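Local structure of racemase, putative (Roseobacter denitrificans, 3TCS) at residues 54-59 with 281-286; 183-188 with 219-224; 240-245 with 251-256; 27-32 with 46-51. The protein probably acts as a magnesium-dependent enzyme of the mandelate racemase/muconate lactonizing enzyme group, perhaps a racemase or hydro-lyase, and binds D-alanine in its pocket. One frame throughout, in Å; residues are numbered along the deposited sequence.

Contact 1: 54-59 with 281-286; sequences STYHAD and ILYLGG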
loop_
_atom_site.group_PDB
_atom_site.type_symbol
_atom_site.label_atom_id
_atom_site.label_comp_id
_atom_site.label_asym_id
_atom_site.label_seq_id
_atom_site.Cartn_x
_atom_site.Cartn_y
_atom_site.Cartn_z
ATOM N N SER B 54 -12.962 -0.825 5.687
ATOM C CA SER B 54 -12.661 0.531 6.130
ATOM C C SER B 54 -13.500 1.550 5.362
ATOM O O SER B 54 -13.808 1.347 4.192
ATOM C CB SER B 54 -11.185 0.850 5.906
ATOM O OG SER B 54 -10.923 2.195 6.261
ATOM N N THR B 55 -13.861 2.651 6.017
ATOM C CA THR B 55 -14.628 3.709 5.358
ATOM C C THR B 55 -13.727 4.466 4.368
ATOM O O THR B 55 -12.496 4.361 4.438
ATOM C CB THR B 55 -15.179 4.723 6.382
ATOM O OG1 THR B 55 -14.136 5.094 7.294
ATOM C CG2 THR B 55 -16.345 4.125 7.158
ATOM N N TYR B 56 -14.360 5.214 3.461
ATOM C CA TYR B 56 -13.704 6.031 2.431
ATOM C C TYR B 56 -13.339 5.245 1.180
ATOM O O TYR B 56 -12.494 4.350 1.209
ATOM C CB TYR B 56 -12.484 6.746 3.011
ATOM C CG TYR B 56 -12.868 7.626 4.172
ATOM C CD1 TYR B 56 -13.762 8.684 3.998
ATOM C CD2 TYR B 56 -12.404 7.357 5.459
ATOM C CE1 TYR B 56 -14.194 9.447 5.078
ATOM C CE2 TYR B 56 -12.828 8.118 6.551
ATOM C CZ TYR B 56 -13.725 9.158 6.351
ATOM O OH TYR B 56 -14.160 9.909 7.420
ATOM N N HIS B 57 -13.992 5.606 0.079
ATOM C CA HIS B 57 -13.823 4.933 -1.203
ATOM C C HIS B 57 -14.058 3.440 -0.976
ATOM O O HIS B 57 -13.374 2.585 -1.547
ATOM C CB HIS B 57 -12.428 5.200 -1.789
ATOM C CG HIS B 57 -12.129 6.658 -1.978
ATOM N ND1 HIS B 57 -13.057 7.546 -2.477
ATOM C CD2 HIS B 57 -11.013 7.383 -1.727
ATOM C CE1 HIS B 57 -12.527 8.755 -2.524
ATOM N NE2 HIS B 57 -11.286 8.683 -2.073
ATOM N N ALA B 58 -15.044 3.144 -0.128
ATOM C CA ALA B 58 -15.410 1.770 0.214
ATOM C C ALA B 58 -15.869 0.973 -0.997
ATOM O O ALA B 58 -15.784 -0.256 -1.006
ATOM C CB ALA B 58 -16.508 1.768 1.277
ATOM N N ASP B 59 -16.375 1.659 -2.015
ATOM C CA ASP B 59 -16.813 0.947 -3.206
ATOM C C ASP B 59 -15.596 0.318 -3.893
ATOM O O ASP B 59 -15.663 -0.814 -4.378
ATOM C CB ASP B 59 -17.579 1.889 -4.152
ATOM C CG ASP B 59 -16.761 3.089 -4.592
ATOM O OD1 ASP B 59 -16.093 3.725 -3.746
ATOM O OD2 ASP B 59 -16.810 3.415 -5.797
ATOM N N ILE B 281 -8.129 -0.612 13.426
ATOM C CA ILE B 281 -8.513 -1.985 13.130
ATOM C C ILE B 281 -8.801 -2.288 11.665
ATOM O O ILE B 281 -8.428 -3.352 11.157
ATOM C CB ILE B 281 -9.741 -2.393 13.969
ATOM C CG1 ILE B 281 -9.350 -2.448 15.450
ATOM C CG2 ILE B 281 -10.289 -3.738 13.490
ATOM C CD1 ILE B 281 -10.531 -2.571 16.393
ATOM N N LEU B 282 -9.461 -1.363 10.985
ATOM C CA LEU B 282 -9.805 -1.598 9.592
ATOM C C LEU B 282 -8.699 -1.240 8.594
ATOM O O LEU B 282 -8.550 -1.916 7.578
ATOM C CB LEU B 282 -11.123 -0.884 9.265
ATOM C CG LEU B 282 -12.270 -1.302 10.207
ATOM C CD1 LEU B 282 -13.563 -0.612 9.784
ATOM C CD2 LEU B 282 -12.457 -2.826 10.185
ATOM N N TYR B 283 -7.919 -0.194 8.865
ATOM C CA TYR B 283 -6.828 0.142 7.948
ATOM C C TYR B 283 -5.752 -0.945 8.037
ATOM O O TYR B 283 -5.042 -1.214 7.066
ATOM C CB TYR B 283 -6.160 1.482 8.304
ATOM C CG TYR B 283 -6.990 2.736 8.101
ATOM C CD1 TYR B 283 -7.951 2.816 7.092
ATOM C CD2 TYR B 283 -6.774 3.868 8.897
ATOM C CE1 TYR B 283 -8.677 3.990 6.878
ATOM C CE2 TYR B 283 -7.495 5.047 8.690
ATOM C CZ TYR B 283 -8.444 5.099 7.676
ATOM O OH TYR B 283 -9.150 6.263 7.454
ATOM N N LEU B 284 -5.633 -1.559 9.212
ATOM C CA LEU B 284 -4.618 -2.584 9.451
ATOM C C LEU B 284 -4.948 -3.970 8.900
ATOM O O LEU B 284 -4.069 -4.822 8.800
ATOM C CB LEU B 284 -4.321 -2.672 10.955
ATOM C CG LEU B 284 -3.263 -3.639 11.503
ATOM C CD1 LEU B 284 -1.945 -3.490 10.750
ATOM C CD2 LEU B 284 -3.057 -3.338 12.988
ATOM N N GLY B 285 -6.205 -4.205 8.541
ATOM C CA GLY B 285 -6.557 -5.505 7.994
ATOM C C GLY B 285 -7.453 -6.371 8.859
ATOM O O GLY B 285 -7.699 -7.531 8.530
ATOM N N GLY B 286 -7.947 -5.828 9.964
ATOM C CA GLY B 286 -8.842 -6.605 10.797
ATOM C C GLY B 286 -8.378 -6.856 12.214
ATOM O O GLY B 286 -7.294 -6.424 12.618
#
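Aliphatic packing joins Ser54 to Leu282, whose CA atoms lie 5.0 Å apart. Ser54 CA and Leu282 CB are separated by 3.8 Å, while Leu282 CD1 reaches back alongside Ser54 CA at 3.9 Å. A small serine suits so close a backbone approach, and the leucine carries the apolar surface on to Ala105 of helix 98-119 and Phe317 of helix 314-322. The polar-to-aromatic part involves Ser54 OG. Set opposite its own backbone N (chi1 176°), the hydroxyl oxygen comes obliquely against the Tyr283 ring; its 2.9 Å to Tyr283 CE1 is shorter than normal contact, and the exact geometry is doubtful.

The contact spans the junction of the two domains of the enolase superfamily: residues 54-59 lead from the N-terminal capping domain's sheet into helix 58-73, and residues 281-286 form a loop between a barrel strand and helix 287-300. The Tyr283 side chain is about 5 Å from that of Glu257, a magnesium ligand. With an alanine in place of Tyr283 the ring is gone, which would probably open a gap beside Ser54 and leave Arg102, and Lys94 of the second subunit, without the surface they pack on.

Between the two tyrosines the touch is lighter, Tyr283 OH coming obliquely to Tyr56 CD2 at 4.0 Å. Within the loop, Gly286 N bonds to Ile281 O at 2.8 Å, closing the turn.

Contact 2: 183-188 with 219-224; sequences GRTEEI and GHMLQD
A light, apolar helix-to-helix contact joins Met221 to Glu186 and Thr185 on the outer helical layer of the barrel domain, where helix 184-196 runs beside helix 212-224. The closest pair of CA atoms, Glu186 and Met221, stands 7.7 Å apart, and no hydrogen bond passes between the segments. Met221 bridges the interval. Its CB is directed at the neighbouring helix, and the extended chi2 (-169°) carries the sulfur across the Glu186 side chain, with Met221 SD 3.9 Å from Glu186 CG. A bend at chi3 (-83°) then sets the terminal methyl, Met221 CE, at a looser 4.4 Å from Thr185 CG2. A long, flexible, unbranched residue suits such a place, since it can settle against two dissimilar neighbours, and it also touches Ile189 one turn further along the first helix.

Glu186 meets the sulfur with its aliphatic part. The bend at its chi2 (79°) folds the carboxylate round to Arg214 of helix 212-224, with which OE2 forms a salt bridge, a second, charged tie between the same two helices. Thr185 divides its labour likewise: the methyl faces Met221, and OG1 bonds to the backbone N of Gly171. At the start of the first helix Gly183 is the N-cap residue, its O accepting from Glu187 N at 3.1 Å. The pair belongs to the outer helical layer of this TIM-type beta/alpha barrel, with parallel strand 201-205 between the two helices in the chain, as expected of that fold.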
loop_
_atom_site.group_PDB
_atom_site.type_symbol
_atom_site.label_atom_id
_atom_site.label_comp_id
_atom_site.label_asym_id
_atom_site.label_seq_id
_atom_site.Cartn_x
_atom_site.Cartn_y
_atom_site.Cartn_z
ATOM N N GLY B 183 -0.749 31.279 13.925
ATOM C CA GLY B 183 -1.084 31.314 15.337
ATOM C C GLY B 183 -2.233 30.465 15.851
ATOM O O GLY B 183 -2.534 30.512 17.043
ATOM N N ARG B 184 -2.878 29.686 14.989
ATOM C CA ARG B 184 -3.989 28.867 15.457
ATOM C C ARG B 184 -3.580 27.884 16.557
ATOM O O ARG B 184 -4.265 27.760 17.569
ATOM C CB ARG B 184 -4.627 28.087 14.305
ATOM C CG ARG B 184 -5.837 27.271 14.759
ATOM C CD ARG B 184 -6.518 26.554 13.610
ATOM N NE ARG B 184 -7.741 25.886 14.052
ATOM C CZ ARG B 184 -7.770 24.758 14.755
ATOM N NH1 ARG B 184 -6.640 24.155 15.100
ATOM N NH2 ARG B 184 -8.929 24.234 15.121
ATOM N N THR B 185 -2.466 27.189 16.363
ATOM C CA THR B 185 -2.012 26.217 17.355
ATOM C C THR B 185 -1.630 26.889 18.670
ATOM O O THR B 185 -1.951 26.381 19.750
ATOM C CB THR B 185 -0.822 25.399 16.825
ATOM O OG1 THR B 185 -1.222 24.703 15.637
ATOM C CG2 THR B 185 -0.364 24.379 17.867
ATOM N N GLU B 186 -0.948 28.028 18.581
ATOM C CA GLU B 186 -0.546 28.770 19.767
ATOM C C GLU B 186 -1.769 29.184 20.587
ATOM O O GLU B 186 -1.715 29.236 21.814
ATOM C CB GLU B 186 0.248 30.025 19.381
ATOM C CG GLU B 186 1.695 29.783 18.972
ATOM C CD GLU B 186 1.851 29.272 17.551
ATOM O OE1 GLU B 186 0.837 29.147 16.829
ATOM O OE2 GLU B 186 3.005 29.002 17.154
ATOM N N GLU B 187 -2.871 29.478 19.907
ATOM C CA GLU B 187 -4.089 29.893 20.593
ATOM C C GLU B 187 -4.925 28.736 21.133
ATOM O O GLU B 187 -5.427 28.796 22.254
ATOM C CB GLU B 187 -4.965 30.742 19.661
ATOM C CG GLU B 187 -6.369 30.980 20.205
ATOM C CD GLU B 187 -7.224 31.837 19.291
ATOM O OE1 GLU B 187 -7.008 31.811 18.060
ATOM O OE2 GLU B 187 -8.129 32.525 19.804
ATOM N N ILE B 188 -5.062 27.677 20.345
ATOM C CA ILE B 188 -5.892 26.555 20.759
ATOM C C ILE B 188 -5.411 25.825 22.013
ATOM O O ILE B 188 -6.228 25.346 22.800
ATOM C CB ILE B 188 -6.074 25.548 19.581
ATOM C CG1 ILE B 188 -7.355 24.739 19.781
ATOM C CG2 ILE B 188 -4.865 24.632 19.476
ATOM C CD1 ILE B 188 -7.751 23.909 18.562
ATOM N N GLY B 219 5.578 20.877 21.309
ATOM C CA GLY B 219 5.536 19.971 22.446
ATOM C C GLY B 219 5.713 20.704 23.764
ATOM O O GLY B 219 5.066 20.389 24.764
ATOM N N HIS B 220 6.598 21.691 23.771
ATOM C CA HIS B 220 6.842 22.474 24.977
ATOM C C HIS B 220 5.594 23.262 25.374
ATOM O O HIS B 220 5.289 23.396 26.556
ATOM C CB HIS B 220 8.035 23.403 24.751
ATOM C CG HIS B 220 9.343 22.679 24.672
ATOM N ND1 HIS B 220 10.467 23.222 24.087
ATOM C CD2 HIS B 220 9.708 21.452 25.117
ATOM C CE1 HIS B 220 11.466 22.361 24.173
ATOM N NE2 HIS B 220 11.032 21.279 24.795
ATOM N N MET B 221 4.864 23.771 24.388
ATOM C CA MET B 221 3.641 24.512 24.683
ATOM C C MET B 221 2.610 23.569 25.288
ATOM O O MET B 221 1.896 23.932 26.220
ATOM C CB MET B 221 3.057 25.137 23.415
ATOM C CG MET B 221 3.973 26.119 22.718
ATOM S SD MET B 221 3.082 27.023 21.433
ATOM C CE MET B 221 3.148 25.872 20.083
ATOM N N LEU B 222 2.527 22.357 24.745
ATOM C CA LEU B 222 1.581 21.365 25.246
ATOM C C LEU B 222 1.918 21.014 26.693
ATOM O O LEU B 222 1.041 20.981 27.556
ATOM C CB LEU B 222 1.622 20.104 24.370
ATOM C CG LEU B 222 1.150 20.292 22.922
ATOM C CD1 LEU B 222 1.481 19.048 22.102
ATOM C CD2 LEU B 222 -0.350 20.579 22.902
ATOM N N GLN B 223 3.193 20.754 26.963
ATOM C CA GLN B 223 3.609 20.425 28.322
ATOM C C GLN B 223 3.330 21.595 29.269
ATOM O O GLN B 223 2.953 21.384 30.420
ATOM C CB GLN B 223 5.098 20.071 28.349
ATOM C CG GLN B 223 5.452 18.902 27.444
ATOM C CD GLN B 223 6.924 18.561 27.468
ATOM O OE1 GLN B 223 7.763 19.382 27.860
ATOM N NE2 GLN B 223 7.254 17.354 27.035
ATOM N N ASP B 224 3.500 22.824 28.781
ATOM C CA ASP B 224 3.256 24.015 29.603
ATOM C C ASP B 224 1.793 24.150 30.019
ATOM O O ASP B 224 1.476 24.895 30.945
ATOM C CB ASP B 224 3.657 25.300 28.867
ATOM C CG ASP B 224 5.153 25.426 28.663
ATOM O OD1 ASP B 224 5.925 24.761 29.385
ATOM O OD2 ASP B 224 5.555 26.213 27.780
#

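Contact 3: 240-245 with 251-256; sequences AQTKQV and IDVTGG
Val245 and Val253 bring helix 239-248 and strand 252-255 nearest each other, with 7.5 Å between their CA atoms, and the contact is made wholly by side chains. Val253 is its centre. Its CB is directed at the helix and its two methyls divide the work: Val253 CG1 lies 4.1 Å from Thr242 CG2, and Val253 CG2 lies 4.1 Å from Val245 CG1. Thr242 and Val245 are three residues apart, so both fall on the helix face that looks at the strand. The Val245 and Val253 side chains meet at about a right angle, methyl against methyl. In Thr242, chi1 of -58° sets CG2 opposite the backbone N, the position from which the methyl meets Val253.

This is the helix-to-strand half of a beta-alpha-beta unit, strand 229-231, helix 239-248 and strand 252-255, one of the repeats that build the barrel of the enolase superfamily. Beta-branched residues suit it on both counts: they are at home in strands, and they present short, stiff methyl branches, CG2 in Thr242 and CG1 and CG2 in the valines, where helix and sheet come close.

Thr254, next along the strand, has its CB directed away from the helix, and its OG1 bonds to Gln278. Backbone bonds tie Thr254 to Phe230 and Val253 to Asp275, placing this strand between its two parallel neighbours. At Gly255 a CB would again have faced the helix near Thr242. The Val253 side chain is also about 6 Å from a magnesium ion bound at Thr246 and Leu249, and Thr242 O accepts a hydrogen bond from Thr246 OG1.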
loop_
_atom_site.group_PDB
_atom_site.type_symbol
_atom_site.label_atom_id
_atom_site.label_comp_id
_atom_site.label_asym_id
_atom_site.label_seq_id
_atom_site.Cartn_x
_atom_site.Cartn_y
_atom_site.Cartn_z
ATOM N N ALA B 240 12.120 7.957 12.142
ATOM C CA ALA B 240 13.225 8.603 12.845
ATOM C C ALA B 240 12.867 10.010 13.334
ATOM O O ALA B 240 13.289 10.421 14.415
ATOM C CB ALA B 240 14.457 8.656 11.944
ATOM N N GLN B 241 12.101 10.747 12.536
ATOM C CA GLN B 241 11.686 12.094 12.919
ATOM C C GLN B 241 10.780 12.025 14.145
ATOM O O GLN B 241 10.965 12.760 15.115
ATOM C CB GLN B 241 10.935 12.770 11.769
ATOM C CG GLN B 241 11.831 13.318 10.670
ATOM C CD GLN B 241 11.036 13.946 9.544
ATOM O OE1 GLN B 241 10.004 14.584 9.773
ATOM N NE2 GLN B 241 11.518 13.780 8.318
ATOM N N THR B 242 9.798 11.134 14.092
ATOM C CA THR B 242 8.872 10.959 15.200
ATOM C C THR B 242 9.632 10.563 16.469
ATOM O O THR B 242 9.364 11.078 17.559
ATOM C CB THR B 242 7.832 9.866 14.872
ATOM O OG1 THR B 242 7.128 10.225 13.675
ATOM C CG2 THR B 242 6.843 9.702 16.021
ATOM N N LYS B 243 10.581 9.644 16.321
ATOM C CA LYS B 243 11.368 9.175 17.451
ATOM C C LYS B 243 12.151 10.308 18.111
ATOM O O LYS B 243 12.299 10.338 19.330
ATOM C CB LYS B 243 12.327 8.068 16.997
ATOM C CG LYS B 243 13.263 7.562 18.087
ATOM C CD LYS B 243 14.103 6.400 17.576
ATOM C CE LYS B 243 15.242 6.061 18.525
ATOM N NZ LYS B 243 14.772 5.556 19.841
ATOM N N GLN B 244 12.652 11.238 17.304
ATOM C CA GLN B 244 13.414 12.369 17.829
ATOM C C GLN B 244 12.530 13.183 18.768
ATOM O O GLN B 244 12.963 13.620 19.834
ATOM C CB GLN B 244 13.891 13.261 16.682
ATOM C CG GLN B 244 14.962 14.257 17.087
ATOM C CD GLN B 244 15.281 15.242 15.985
ATOM O OE1 GLN B 244 15.326 14.880 14.807
ATOM N NE2 GLN B 244 15.515 16.495 16.360
ATOM N N VAL B 245 11.280 13.376 18.359
ATOM C CA VAL B 245 10.316 14.125 19.151
ATOM C C VAL B 245 10.010 13.367 20.441
ATOM O O VAL B 245 10.055 13.931 21.534
ATOM C CB VAL B 245 9.011 14.347 18.355
ATOM C CG1 VAL B 245 8.019 15.165 19.183
ATOM C CG2 VAL B 245 9.326 15.063 17.047
ATOM N N ILE B 251 5.965 14.667 27.364
ATOM C CA ILE B 251 4.583 14.334 27.016
ATOM C C ILE B 251 4.563 13.100 26.112
ATOM O O ILE B 251 5.457 12.924 25.291
ATOM C CB ILE B 251 3.905 15.530 26.298
ATOM C CG1 ILE B 251 2.428 15.227 26.033
ATOM C CG2 ILE B 251 4.629 15.839 24.997
ATOM C CD1 ILE B 251 1.655 16.433 25.523
ATOM N N ASP B 252 3.561 12.237 26.274
ATOM C CA ASP B 252 3.472 11.036 25.443
ATOM C C ASP B 252 3.292 11.409 23.968
ATOM O O ASP B 252 2.470 12.262 23.634
ATOM C CB ASP B 252 2.282 10.152 25.855
ATOM C CG ASP B 252 2.520 9.379 27.148
ATOM O OD1 ASP B 252 3.689 9.128 27.519
ATOM O OD2 ASP B 252 1.517 8.998 27.783
ATOM N N VAL B 253 4.066 10.768 23.095
ATOM C CA VAL B 253 3.960 10.990 21.656
ATOM C C VAL B 253 3.356 9.699 21.108
ATOM O O VAL B 253 3.822 8.601 21.421
ATOM C CB VAL B 253 5.334 11.247 21.009
ATOM C CG1 VAL B 253 5.203 11.283 19.485
ATOM C CG2 VAL B 253 5.886 12.576 21.513
ATOM N N THR B 254 2.321 9.838 20.291
ATOM C CA THR B 254 1.609 8.679 19.768
ATOM C C THR B 254 1.501 8.648 18.248
ATOM O O THR B 254 1.721 9.655 17.579
ATOM C CB THR B 254 0.185 8.661 20.344
ATOM O OG1 THR B 254 -0.621 9.611 19.634
ATOM C CG2 THR B 254 0.202 9.066 21.816
ATOM N N GLY B 255 1.153 7.487 17.702
ATOM C CA GLY B 255 1.009 7.384 16.260
ATOM C C GLY B 255 0.801 5.962 15.775
ATOM O O GLY B 255 0.809 5.021 16.573
ATOM N N GLY B 256 0.595 5.822 14.466
ATOM C CA GLY B 256 0.420 4.512 13.863
ATOM C C GLY B 256 -0.874 4.282 13.104
ATOM O O GLY B 256 -1.016 3.253 12.449
#

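Contact 4: 27-32 with 46-51; sequences AIETFT and GAQGWG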
loop_
_atom_site.group_PDB
_atom_site.type_symbol
_atom_site.label_atom_id
_atom_site.label_comp_id
_atom_site.label_asym_id
_atom_site.label_seq_id
_atom_site.Cartn_x
_atom_site.Cartn_y
_atom_site.Cartn_z
ATOM N N ALA B 27 -19.822 -18.229 1.203
ATOM C CA ALA B 27 -20.049 -16.985 0.486
ATOM C C ALA B 27 -19.592 -15.735 1.228
ATOM O O ALA B 27 -19.521 -15.708 2.459
ATOM C CB ALA B 27 -21.526 -16.853 0.160
ATOM N N ILE B 28 -19.290 -14.705 0.446
ATOM C CA ILE B 28 -18.881 -13.404 0.961
ATOM C C ILE B 28 -19.632 -12.381 0.124
ATOM O O ILE B 28 -19.495 -12.351 -1.102
ATOM C CB ILE B 28 -17.369 -13.160 0.808
ATOM C CG1 ILE B 28 -16.590 -14.214 1.592
ATOM C CG2 ILE B 28 -17.018 -11.765 1.334
ATOM C CD1 ILE B 28 -15.101 -14.176 1.355
ATOM N N GLU B 29 -20.442 -11.565 0.790
ATOM C CA GLU B 29 -21.238 -10.536 0.124
ATOM C C GLU B 29 -20.901 -9.160 0.675
ATOM O O GLU B 29 -20.571 -9.029 1.848
ATOM C CB GLU B 29 -22.723 -10.782 0.374
ATOM C CG GLU B 29 -23.242 -12.106 -0.139
ATOM C CD GLU B 29 -24.544 -12.495 0.524
ATOM O OE1 GLU B 29 -24.505 -12.949 1.686
ATOM O OE2 GLU B 29 -25.607 -12.332 -0.112
ATOM N N THR B 30 -20.995 -8.141 -0.169
ATOM C CA THR B 30 -20.740 -6.773 0.269
ATOM C C THR B 30 -21.931 -5.899 -0.122
ATOM O O THR B 30 -22.576 -6.128 -1.145
ATOM C CB THR B 30 -19.452 -6.184 -0.357
ATOM O OG1 THR B 30 -19.472 -6.378 -1.773
ATOM C CG2 THR B 30 -18.214 -6.853 0.225
ATOM N N PHE B 31 -22.214 -4.914 0.721
ATOM C CA PHE B 31 -23.310 -3.966 0.533
ATOM C C PHE B 31 -22.609 -2.639 0.787
ATOM O O PHE B 31 -22.229 -2.345 1.919
ATOM C CB PHE B 31 -24.382 -4.230 1.587
ATOM C CG PHE B 31 -24.850 -5.658 1.621
ATOM C CD1 PHE B 31 -26.012 -6.041 0.956
ATOM C CD2 PHE B 31 -24.112 -6.627 2.296
ATOM C CE1 PHE B 31 -26.433 -7.367 0.964
ATOM C CE2 PHE B 31 -24.521 -7.954 2.311
ATOM C CZ PHE B 31 -25.687 -8.329 1.642
ATOM N N THR B 32 -22.448 -1.828 -0.253
ATOM C CA THR B 32 -21.679 -0.604 -0.089
ATOM C C THR B 32 -22.141 0.626 -0.857
ATOM O O THR B 32 -22.964 0.544 -1.773
ATOM C CB THR B 32 -20.228 -0.884 -0.550
ATOM O OG1 THR B 32 -19.356 0.181 -0.161
ATOM C CG2 THR B 32 -20.194 -1.005 -2.071
ATOM N N GLY B 46 -24.661 -22.484 6.866
ATOM C CA GLY B 46 -25.628 -21.405 6.784
ATOM C C GLY B 46 -25.477 -20.274 7.786
ATOM O O GLY B 46 -26.188 -19.276 7.694
ATOM N N ALA B 47 -24.558 -20.415 8.736
ATOM C CA ALA B 47 -24.345 -19.376 9.743
ATOM C C ALA B 47 -23.798 -18.117 9.079
ATOM O O ALA B 47 -23.028 -18.196 8.121
ATOM C CB ALA B 47 -23.378 -19.871 10.808
ATOM N N GLN B 48 -24.186 -16.952 9.590
ATOM C CA GLN B 48 -23.724 -15.698 9.006
ATOM C C GLN B 48 -23.181 -14.700 10.019
ATOM O O GLN B 48 -23.573 -14.698 11.187
ATOM C CB GLN B 48 -24.856 -15.045 8.213
ATOM C CG GLN B 48 -25.354 -15.893 7.044
ATOM C CD GLN B 48 -26.479 -15.230 6.281
ATOM O OE1 GLN B 48 -27.494 -14.852 6.862
ATOM N NE2 GLN B 48 -26.307 -15.088 4.971
ATOM N N GLY B 49 -22.267 -13.857 9.549
ATOM C CA GLY B 49 -21.672 -12.835 10.390
ATOM C C GLY B 49 -21.539 -11.556 9.586
ATOM O O GLY B 49 -21.391 -11.605 8.365
ATOM N N TRP B 50 -21.592 -10.415 10.266
ATOM C CA TRP B 50 -21.489 -9.115 9.615
ATOM C C TRP B 50 -20.257 -8.328 10.046
ATOM O O TRP B 50 -19.953 -8.230 11.232
ATOM C CB TRP B 50 -22.727 -8.268 9.916
ATOM C CG TRP B 50 -23.941 -8.655 9.129
ATOM C CD1 TRP B 50 -24.852 -9.627 9.436
ATOM C CD2 TRP B 50 -24.372 -8.072 7.895
ATOM N NE1 TRP B 50 -25.828 -9.680 8.466
ATOM C CE2 TRP B 50 -25.557 -8.737 7.509
ATOM C CE3 TRP B 50 -23.870 -7.050 7.076
ATOM C CZ2 TRP B 50 -26.253 -8.412 6.336
ATOM C CZ3 TRP B 50 -24.562 -6.726 5.908
ATOM C CH2 TRP B 50 -25.741 -7.406 5.551
ATOM N N GLY B 51 -19.570 -7.752 9.066
ATOM C CA GLY B 51 -18.394 -6.957 9.348
ATOM C C GLY B 51 -18.444 -5.710 8.489
ATOM O O GLY B 51 -19.475 -5.394 7.895
#
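Phe31 and Trp50 meet across the antiparallel sheet of the N-terminal capping domain, over the strand that separates theirs. Strands 25-32 and 48-52 both pair with strand 37-43, so these segments are second neighbours, as the 9.6 Å between Glu29 CA and Trp50 CA shows. Large side chains are needed to cover such a distance.

From Phe31 CB, directed toward the other segment, chi1 of -54° swings the ring beside its own backbone N. Along the ring's near side, Phe31 CD2 lies 3.6 Å from Trp50 CZ3. The next atom, Phe31 CE2, makes the closest touch, 3.5 Å from Trp50 CH2, and Phe31 CZ at the tip is 4.0 Å from that same atom. Trp50 CH2 thus sits over one face of the phenyl ring. With centroids 5.1 Å apart and planes at 35°, the pair is neither a parallel stack nor a T-shape. Both residues also pack on Arg40 of the intervening strand. Replacing Phe31 by an alanine would probably open a gap over the middle strand, beside Arg40, and leave the six-membered ring of Trp50 without its aromatic mate, free to shift.

Thr30, between Glu29 and Phe31, has its CB directed away, and its hydroxyl bonds to His66 of helix 58-73. On the Phe31 face, Glu29 suits its buried site because its charge is answered: OE1 forms a salt bridge with Arg40, and OE2 bonds to Tyr383 OH. Gln48 comes near without bonding to it, its NE2 standing 4.3 Å from Glu29 OE1 and bonding instead to Thr42 OG1.

Overall arrangement
Contacts 1 and 3 are buried, whereas 2 and 4 are only partly so, and contact 1 lies nearest the centre of the chain. Contacts 2 and 3 belong to the barrel and touch each other through Leu222 and Ile251; contact 4 belongs to the capping domain, its centre 46 Å from that of contact 2. Contact 1 alone joins the two domains, and it touches contact 4 where Ala58 packs on Thr32. Chemistry follows place: methyl groups between helix and strand in contact 3, a thioether over an aliphatic chain on the outer helices of contact 2, two aromatic rings across a sheet in contact 4, and a mixed serine, leucine and tyrosine junction at the domain interface.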